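Local coordinates for protein PrgX (PDB 2AWI) that acts as a repressor and receptor for the peptide sex pheromone cCF10, probably binds DNA, and takes part in regulating conjugation in Enterococcus faecalis, at residues D233-Y238 against R274-E279; N229-L234 against K265-E270. The protein carries 1 engineered substitution. All blocks are in the same frame, centred on the assembly; numbering follows the deposited sequence.

Contact 1 of 2, residues D233-Y238 against R274-E279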
ATOM      1  N   ASP A 233     -20.097   9.533  -7.621  1.00 28.95           N
ATOM      2  CA  ASP A 233     -19.879   9.578  -6.183  1.00 30.29           C
ATOM      3  C   ASP A 233     -18.412   9.299  -5.865  1.00 31.92           C
ATOM      4  O   ASP A 233     -17.861   9.797  -4.882  1.00 31.65           O
ATOM      5  CB  ASP A 233     -20.779   8.542  -5.501  1.00 28.17           C
ATOM      6  CG  ASP A 233     -20.771   8.659  -3.992  1.00 26.86           C
ATOM      7  OD1 ASP A 233     -20.512   9.769  -3.483  1.00 24.58           O
ATOM      8  OD2 ASP A 233     -21.043   7.648  -3.315  1.00 31.30           O
ATOM      9  N   LEU A 234     -17.783   8.511  -6.724  1.00 29.97           N
ATOM     10  CA  LEU A 234     -16.392   8.132  -6.559  1.00 30.89           C
ATOM     11  C   LEU A 234     -15.481   9.268  -7.029  1.00 28.77           C
ATOM     12  O   LEU A 234     -14.523   9.637  -6.349  1.00 29.16           O
ATOM     13  CB  LEU A 234     -16.133   6.868  -7.381  1.00 42.67           C
ATOM     14  CG  LEU A 234     -15.030   5.889  -7.005  1.00 51.91           C
ATOM     15  CD1 LEU A 234     -15.171   5.489  -5.547  1.00 52.15           C
ATOM     16  CD2 LEU A 234     -15.138   4.661  -7.915  1.00 44.14           C
ATOM     17  N   GLU A 235     -15.794   9.820  -8.194  1.00 28.63           N
ATOM     18  CA  GLU A 235     -15.003  10.897  -8.769  1.00 30.01           C
ATOM     19  C   GLU A 235     -15.118  12.188  -7.963  1.00 31.68           C
ATOM     20  O   GLU A 235     -14.115  12.851  -7.691  1.00 31.71           O
ATOM     21  CB  GLU A 235     -15.431  11.136 -10.215  1.00 31.30           C
ATOM     22  CG  GLU A 235     -14.723  12.286 -10.900  1.00 31.24           C
ATOM     23  CD  GLU A 235     -14.931  12.253 -12.395  1.00 34.82           C
ATOM     24  OE1 GLU A 235     -15.866  11.546 -12.834  1.00 35.61           O
ATOM     25  OE2 GLU A 235     -14.172  12.928 -13.128  1.00 39.47           O
ATOM     26  N   ILE A 236     -16.347  12.532  -7.591  1.00 42.89           N
ATOM     27  CA  ILE A 236     -16.605  13.728  -6.800  1.00 43.03           C
ATOM     28  C   ILE A 236     -15.926  13.620  -5.437  1.00 44.84           C
ATOM     29  O   ILE A 236     -15.429  14.614  -4.906  1.00 45.65           O
ATOM     30  CB  ILE A 236     -18.123  13.947  -6.617  1.00 24.13           C
ATOM     31  CG1 ILE A 236     -18.708  14.525  -7.908  1.00 21.70           C
ATOM     32  CG2 ILE A 236     -18.398  14.860  -5.425  1.00 24.32           C
ATOM     33  CD1 ILE A 236     -20.196  14.789  -7.845  1.00 20.33           C
ATOM     34  N   ASN A 237     -15.898  12.409  -4.881  1.00 30.58           N
ATOM     35  CA  ASN A 237     -15.267  12.178  -3.584  1.00 32.43           C
ATOM     36  C   ASN A 237     -13.751  12.322  -3.724  1.00 33.69           C
ATOM     37  O   ASN A 237     -13.051  12.619  -2.757  1.00 32.86           O
ATOM     38  CB  ASN A 237     -15.620  10.782  -3.062  1.00 42.00           C
ATOM     39  CG  ASN A 237     -15.464  10.665  -1.556  1.00 48.84           C
ATOM     40  OD1 ASN A 237     -14.350  10.544  -1.037  1.00 57.26           O
ATOM     41  ND2 ASN A 237     -16.587  10.713  -0.840  1.00 40.42           N
ATOM     42  N   TYR A 238     -13.250  12.098  -4.935  1.00 30.92           N
ATOM     43  CA  TYR A 238     -11.828  12.241  -5.203  1.00 30.93           C
ATOM     44  C   TYR A 238     -11.513  13.739  -5.285  1.00 31.19           C
ATOM     45  O   TYR A 238     -10.446  14.182  -4.866  1.00 31.33           O
ATOM     46  CB  TYR A 238     -11.455  11.546  -6.520  1.00 35.91           C
ATOM     47  CG  TYR A 238     -10.336  12.220  -7.289  1.00 36.51           C
ATOM     48  CD1 TYR A 238     -10.611  13.180  -8.259  1.00 40.29           C
ATOM     49  CD2 TYR A 238      -9.003  11.920  -7.026  1.00 39.43           C
ATOM     50  CE1 TYR A 238      -9.586  13.826  -8.949  1.00 40.82           C
ATOM     51  CE2 TYR A 238      -7.969  12.559  -7.707  1.00 40.22           C
ATOM     52  CZ  TYR A 238      -8.269  13.511  -8.666  1.00 44.14           C
ATOM     53  OH  TYR A 238      -7.250  14.150  -9.338  1.00 44.85           O
ATOM     54  N   ARG A 274      -7.585   7.806 -16.847  1.00 38.71           N
ATOM     55  CA  ARG A 274      -6.709   8.625 -17.664  1.00 40.49           C
ATOM     56  C   ARG A 274      -6.865  10.101 -17.287  1.00 40.77           C
ATOM     57  O   ARG A 274      -5.892  10.767 -16.944  1.00 42.16           O
ATOM     58  CB  ARG A 274      -7.077   8.413 -19.134  1.00 67.46           C
ATOM     59  CG  ARG A 274      -6.125   9.004 -20.161  1.00 77.96           C
ATOM     60  CD  ARG A 274      -6.770   8.923 -21.544  1.00 90.99           C
ATOM     61  NE  ARG A 274      -5.828   9.110 -22.646  1.00 95.83           N
ATOM     62  CZ  ARG A 274      -5.082  10.195 -22.833  1.00 95.83           C
ATOM     63  NH1 ARG A 274      -5.153  11.214 -21.985  1.00 95.83           N
ATOM     64  NH2 ARG A 274      -4.269  10.264 -23.880  1.00 95.83           N
ATOM     65  N   SER A 275      -8.097  10.600 -17.332  1.00 38.98           N
ATOM     66  CA  SER A 275      -8.363  12.002 -17.020  1.00 38.62           C
ATOM     67  C   SER A 275      -8.000  12.399 -15.588  1.00 37.59           C
ATOM     68  O   SER A 275      -7.530  13.509 -15.350  1.00 37.66           O
ATOM     69  CB  SER A 275      -9.832  12.337 -17.283  1.00 46.72           C
ATOM     70  OG  SER A 275     -10.589  12.262 -16.093  1.00 49.44           O
ATOM     71  N   LEU A 276      -8.214  11.503 -14.632  1.00 38.96           N
ATOM     72  CA  LEU A 276      -7.884  11.811 -13.249  1.00 39.10           C
ATOM     73  C   LEU A 276      -6.374  11.871 -13.028  1.00 40.45           C
ATOM     74  O   LEU A 276      -5.891  12.665 -12.220  1.00 41.86           O
ATOM     75  CB  LEU A 276      -8.525  10.790 -12.311  1.00 28.58           C
ATOM     76  CG  LEU A 276      -9.898  11.186 -11.751  1.00 29.69           C
ATOM     77  CD1 LEU A 276     -10.729  11.903 -12.803  1.00 22.98           C
ATOM     78  CD2 LEU A 276     -10.610   9.936 -11.248  1.00 25.29           C
ATOM     79  N   VAL A 277      -5.629  11.035 -13.745  1.00 37.18           N
ATOM     80  CA  VAL A 277      -4.177  11.041 -13.623  1.00 37.50           C
ATOM     81  C   VAL A 277      -3.651  12.383 -14.140  1.00 38.26           C
ATOM     82  O   VAL A 277      -2.801  13.017 -13.505  1.00 38.36           O
ATOM     83  CB  VAL A 277      -3.526   9.891 -14.437  1.00 41.09           C
ATOM     84  CG1 VAL A 277      -2.020  10.092 -14.520  1.00 40.21           C
ATOM     85  CG2 VAL A 277      -3.821   8.558 -13.774  1.00 39.70           C
ATOM     86  N   GLU A 278      -4.164  12.812 -15.291  1.00 31.84           N
ATOM     87  CA  GLU A 278      -3.752  14.078 -15.879  1.00 34.33           C
ATOM     88  C   GLU A 278      -4.114  15.201 -14.914  1.00 34.27           C
ATOM     89  O   GLU A 278      -3.304  16.095 -14.651  1.00 32.74           O
ATOM     90  CB  GLU A 278      -4.453  14.291 -17.222  1.00 47.71           C
ATOM     91  CG  GLU A 278      -4.213  13.160 -18.213  1.00 58.98           C
ATOM     92  CD  GLU A 278      -4.950  13.352 -19.524  1.00 69.01           C
ATOM     93  OE1 GLU A 278      -6.177  13.589 -19.492  1.00 68.80           O
ATOM     94  OE2 GLU A 278      -4.301  13.254 -20.587  1.00 74.29           O
ATOM     95  N   GLU A 279      -5.330  15.133 -14.377  1.00 43.00           N
ATOM     96  CA  GLU A 279      -5.810  16.138 -13.436  1.00 44.71           C
ATOM     97  C   GLU A 279      -4.870  16.273 -12.251  1.00 44.34           C
ATOM     98  O   GLU A 279      -4.349  17.352 -11.986  1.00 44.10           O
ATOM     99  CB  GLU A 279      -7.221  15.785 -12.936  1.00 47.24           C
ATOM    100  CG  GLU A 279      -8.334  16.614 -13.575  1.00 46.68           C
ATOM    101  CD  GLU A 279      -9.733  16.046 -13.344  1.00 56.52           C
ATOM    102  OE1 GLU A 279     -10.098  15.786 -12.180  1.00 56.77           O
ATOM    103  OE2 GLU A 279     -10.472  15.870 -14.336  1.00 53.31           O
TER
HETATM  104  O   HOH W   1     -12.913  15.278 -12.493  1.00 58.12           O

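Contact 2 of 2, residues N229-L234 against K265-E270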
ATOM      1  N   ASN A 229     -25.263   8.418  -8.882  1.00 17.46           N
ATOM      2  CA  ASN A 229     -24.417   7.684  -9.811  1.00 18.46           C
ATOM      3  C   ASN A 229     -23.144   7.295  -9.082  1.00 21.10           C
ATOM      4  O   ASN A 229     -22.380   8.160  -8.642  1.00 22.76           O
ATOM      5  CB  ASN A 229     -24.083   8.568 -11.014  1.00 20.16           C
ATOM      6  CG  ASN A 229     -23.129   7.903 -11.995  1.00 23.56           C
ATOM      7  OD1 ASN A 229     -21.999   7.552 -11.649  1.00 36.04           O
ATOM      8  ND2 ASN A 229     -23.581   7.738 -13.228  1.00 30.94           N
ATOM      9  N   GLY A 230     -22.925   5.988  -8.956  1.00 20.74           N
ATOM     10  CA  GLY A 230     -21.754   5.479  -8.269  1.00 19.50           C
ATOM     11  C   GLY A 230     -20.425   6.006  -8.785  1.00 21.67           C
ATOM     12  O   GLY A 230     -19.523   6.302  -7.998  1.00 21.82           O
ATOM     13  N   TYR A 231     -20.286   6.111 -10.101  1.00 26.20           N
ATOM     14  CA  TYR A 231     -19.048   6.610 -10.684  1.00 25.74           C
ATOM     15  C   TYR A 231     -18.821   8.067 -10.282  1.00 26.35           C
ATOM     16  O   TYR A 231     -17.701   8.471  -9.978  1.00 29.09           O
ATOM     17  CB  TYR A 231     -19.090   6.497 -12.213  1.00 21.29           C
ATOM     18  CG  TYR A 231     -19.212   5.080 -12.730  1.00 26.57           C
ATOM     19  CD1 TYR A 231     -18.267   4.104 -12.399  1.00 19.85           C
ATOM     20  CD2 TYR A 231     -20.254   4.720 -13.577  1.00 25.34           C
ATOM     21  CE1 TYR A 231     -18.360   2.811 -12.910  1.00 17.67           C
ATOM     22  CE2 TYR A 231     -20.355   3.431 -14.088  1.00 18.76           C
ATOM     23  CZ  TYR A 231     -19.409   2.486 -13.753  1.00 19.57           C
ATOM     24  OH  TYR A 231     -19.528   1.218 -14.270  1.00 25.62           O
ATOM     25  N   TYR A 232     -19.894   8.849 -10.295  1.00 23.88           N
ATOM     26  CA  TYR A 232     -19.833  10.255  -9.925  1.00 26.76           C
ATOM     27  C   TYR A 232     -19.515  10.403  -8.439  1.00 28.96           C
ATOM     28  O   TYR A 232     -18.766  11.290  -8.040  1.00 29.38           O
ATOM     29  CB  TYR A 232     -21.178  10.937 -10.221  1.00 18.56           C
ATOM     30  CG  TYR A 232     -21.454  11.243 -11.683  1.00 20.29           C
ATOM     31  CD1 TYR A 232     -22.664  11.812 -12.069  1.00 19.54           C
ATOM     32  CD2 TYR A 232     -20.502  10.996 -12.673  1.00 12.87           C
ATOM     33  CE1 TYR A 232     -22.925  12.135 -13.406  1.00 18.12           C
ATOM     34  CE2 TYR A 232     -20.758  11.318 -14.024  1.00 10.89           C
ATOM     35  CZ  TYR A 232     -21.969  11.887 -14.371  1.00 19.98           C
ATOM     36  OH  TYR A 232     -22.231  12.222 -15.675  1.00 26.10           O
ATOM     37  N   ASP A 233     -20.097   9.533  -7.621  1.00 28.95           N
ATOM     38  CA  ASP A 233     -19.879   9.578  -6.183  1.00 30.29           C
ATOM     39  C   ASP A 233     -18.412   9.299  -5.865  1.00 31.92           C
ATOM     40  O   ASP A 233     -17.861   9.797  -4.882  1.00 31.65           O
ATOM     41  CB  ASP A 233     -20.779   8.542  -5.501  1.00 28.17           C
ATOM     42  CG  ASP A 233     -20.771   8.659  -3.992  1.00 26.86           C
ATOM     43  OD1 ASP A 233     -20.512   9.769  -3.483  1.00 24.58           O
ATOM     44  OD2 ASP A 233     -21.043   7.648  -3.315  1.00 31.30           O
ATOM     45  N   LEU A 234     -17.783   8.511  -6.724  1.00 29.97           N
ATOM     46  CA  LEU A 234     -16.392   8.132  -6.559  1.00 30.89           C
ATOM     47  C   LEU A 234     -15.481   9.268  -7.029  1.00 28.77           C
ATOM     48  O   LEU A 234     -14.523   9.637  -6.349  1.00 29.16           O
ATOM     49  CB  LEU A 234     -16.133   6.868  -7.381  1.00 42.67           C
ATOM     50  CG  LEU A 234     -15.030   5.889  -7.005  1.00 51.91           C
ATOM     51  CD1 LEU A 234     -15.171   5.489  -5.547  1.00 52.15           C
ATOM     52  CD2 LEU A 234     -15.138   4.661  -7.915  1.00 44.14           C
ATOM     53  N   LYS A 265      -8.865   2.291 -12.126  1.00 33.02           N
ATOM     54  CA  LYS A 265      -8.019   1.463 -12.965  1.00 34.99           C
ATOM     55  C   LYS A 265      -8.452   0.013 -12.815  1.00 32.94           C
ATOM     56  O   LYS A 265      -8.681  -0.684 -13.799  1.00 33.38           O
ATOM     57  CB  LYS A 265      -6.551   1.591 -12.555  1.00 49.27           C
ATOM     58  CG  LYS A 265      -5.604   0.774 -13.435  1.00 52.48           C
ATOM     59  CD  LYS A 265      -4.241   0.557 -12.781  1.00 57.17           C
ATOM     60  CE  LYS A 265      -4.352  -0.311 -11.526  1.00 69.84           C
ATOM     61  NZ  LYS A 265      -3.029  -0.634 -10.902  1.00 64.32           N
ATOM     62  N   ILE A 266      -8.569  -0.430 -11.571  1.00 35.91           N
ATOM     63  CA  ILE A 266      -8.958  -1.800 -11.275  1.00 38.30           C
ATOM     64  C   ILE A 266     -10.272  -2.220 -11.927  1.00 38.00           C
ATOM     65  O   ILE A 266     -10.325  -3.241 -12.611  1.00 38.44           O
ATOM     66  CB  ILE A 266      -9.072  -2.022  -9.755  1.00 36.04           C
ATOM     67  CG1 ILE A 266      -7.738  -1.701  -9.080  1.00 38.87           C
ATOM     68  CG2 ILE A 266      -9.445  -3.465  -9.469  1.00 36.61           C
ATOM     69  CD1 ILE A 266      -7.738  -1.940  -7.582  1.00 38.45           C
ATOM     70  N   ILE A 267     -11.328  -1.433 -11.736  1.00 34.67           N
ATOM     71  CA  ILE A 267     -12.623  -1.789 -12.296  1.00 32.55           C
ATOM     72  C   ILE A 267     -12.761  -1.583 -13.795  1.00 30.95           C
ATOM     73  O   ILE A 267     -13.812  -1.864 -14.359  1.00 28.79           O
ATOM     74  CB  ILE A 267     -13.778  -1.066 -11.558  1.00 25.59           C
ATOM     75  CG1 ILE A 267     -13.805   0.420 -11.917  1.00 29.90           C
ATOM     76  CG2 ILE A 267     -13.597  -1.242 -10.044  1.00 23.97           C
ATOM     77  CD1 ILE A 267     -14.878   1.216 -11.173  1.00 26.49           C
ATOM     78  N   GLY A 268     -11.713  -1.093 -14.447  1.00 27.87           N
ATOM     79  CA  GLY A 268     -11.773  -0.925 -15.891  1.00 27.23           C
ATOM     80  C   GLY A 268     -12.254   0.377 -16.514  1.00 32.10           C
ATOM     81  O   GLY A 268     -12.514   0.415 -17.729  1.00 30.38           O
ATOM     82  N   LYS A 269     -12.391   1.443 -15.726  1.00 34.17           N
ATOM     83  CA  LYS A 269     -12.816   2.727 -16.291  1.00 35.31           C
ATOM     84  C   LYS A 269     -11.565   3.514 -16.701  1.00 37.07           C
ATOM     85  O   LYS A 269     -11.152   4.457 -16.023  1.00 37.81           O
ATOM     86  CB  LYS A 269     -13.642   3.517 -15.268  1.00 31.78           C
ATOM     87  CG  LYS A 269     -14.915   2.805 -14.817  1.00 30.04           C
ATOM     88  CD  LYS A 269     -15.893   2.609 -15.960  1.00 28.67           C
ATOM     89  CE  LYS A 269     -16.630   3.891 -16.289  1.00 30.80           C
ATOM     90  NZ  LYS A 269     -17.565   3.712 -17.437  1.00 28.94           N
ATOM     91  N   GLU A 270     -10.970   3.120 -17.823  1.00 43.22           N
ATOM     92  CA  GLU A 270      -9.746   3.753 -18.306  1.00 43.48           C
ATOM     93  C   GLU A 270      -9.823   5.248 -18.617  1.00 43.21           C
ATOM     94  O   GLU A 270      -9.000   6.019 -18.126  1.00 45.25           O
ATOM     95  CB  GLU A 270      -9.212   3.004 -19.530  1.00 87.87           C
ATOM     96  CG  GLU A 270      -7.915   3.590 -20.080  1.00 91.69           C
ATOM     97  CD  GLU A 270      -6.785   3.610 -19.057  1.00 93.10           C
ATOM     98  OE1 GLU A 270      -5.777   4.308 -19.302  1.00 93.10           O
ATOM     99  OE2 GLU A 270      -6.899   2.928 -18.015  1.00 93.10           O
TER
HETATM  100  O   HOH W   2     -19.651   1.822 -16.699  1.00 58.12           O

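Contact 1 of 2, residues D233-Y238 against R274-E279
Tyr238 and Leu276 meet between helices 230-248 and 270-286, whose segments 233-238 and 274-279 fall in the TPR-like C-terminal region. These short segments run almost parallel, with 4° between their directions, but their axes stay 12.3 Å apart, so the gap is spanned by side chains, although Tyr238 OH also comes to 3.5 Å from the carbonyl O of Leu276. Leu276 lies over one face of the Tyr238 ring: its CG is 4.2 Å from the ring centroid, a CH-pi contact displaced toward the rim, with Tyr238 CE1 the nearest ring atom to CG at 3.9 Å. The tyrosine and leucine reach out from their helices in opposing directions and overlap alongside one another. Near the plane of the same ring, at its edge, Glu279 OE1 lies 3.8 Å from Tyr238 CE1. Such a parallel pair, with helix 251-266 lying between the two in sequence, fits the alpha-alpha repeat architecture of TPR-like proteins; Ala257 and Ile260 of that helix also touch Tyr238, and its Phe264 packs on Leu276. The polar part is one turn earlier on helix 230-248. There CG of Glu235 is anti to the backbone N (chi1 177°) and the chain is extended, bringing OE2 against Leu276 CD1. A water bridges the two acids, 2.7 Å from Glu235 OE2 and 2.9 Å from Glu279 OE1. Its hydrogen bonds may temper the repulsion expected if both carboxylates are charged.

Contact 2 of 2, residues N229-L234 against K265-E270
Tyr231 and Lys269 form a cation-pi pair across the start of helix 230-248 and the link between helices 251-266 and 270-286. Lys269 NZ is 4.5 Å from the centroid of the Tyr231 ring and 20° off its normal, hence over the face. The methylenes share that face: Lys269 CE is 4.1 Å from the centroid in a CH-pi contact, and CD comes within 3.9 Å of Tyr231 CE1. Bends at chi2 (-64°) and chi3 (-77°) curl the lysine chain across the ring, so that it runs roughly perpendicular to the tyrosine side chain. Apolar packing comes from Ile267, whose CD1 approaches the ring at its edge, 4.2 Å from Tyr231 CE1. Among the polar contacts, a water donates to Tyr231 OH at 2.5 Å and accepts from Lys269 NZ at 2.9 Å; the phenol is also hydrogen-bonded to Asp233 of the second subunit. Caps shape both segments. Asn229 is the N-cap of helix 230-248, its OD1 accepting from Tyr232 N at 2.8 Å, while Gly268, with positive phi and two bonds back into the last turn, closes helix 251-266 in a Schellman motif; Lys269 is the N-cap of helix 270-286. With its ammonium against the ring and joined through water to the phenol, Lys269 would probably make the Tyr231 hydroxyl somewhat more acidic, and so a stronger donor, at the subunit interface.

Overall arrangement
Contacts 1 and 2 have centres 9 Å apart on the same side of the chain's centre, and both start from helix 230-248: their segments overlap at Asp233 and Leu234. Contact 2 uses the first turn of that helix and the turn that follows helix 251-266; contact 1 begins slightly further along and reaches helix 270-286, next in the chain. The start of helix 230-248 is thereby joined to the turn after helix 251-266 and to helix 270-286, all four segments lying in the TPR-like C-terminal region. Both sites also touch the second subunit, Asp233 bonding to its Tyr231, which places this helical packing beside a subunit interface of the four-chain assembly.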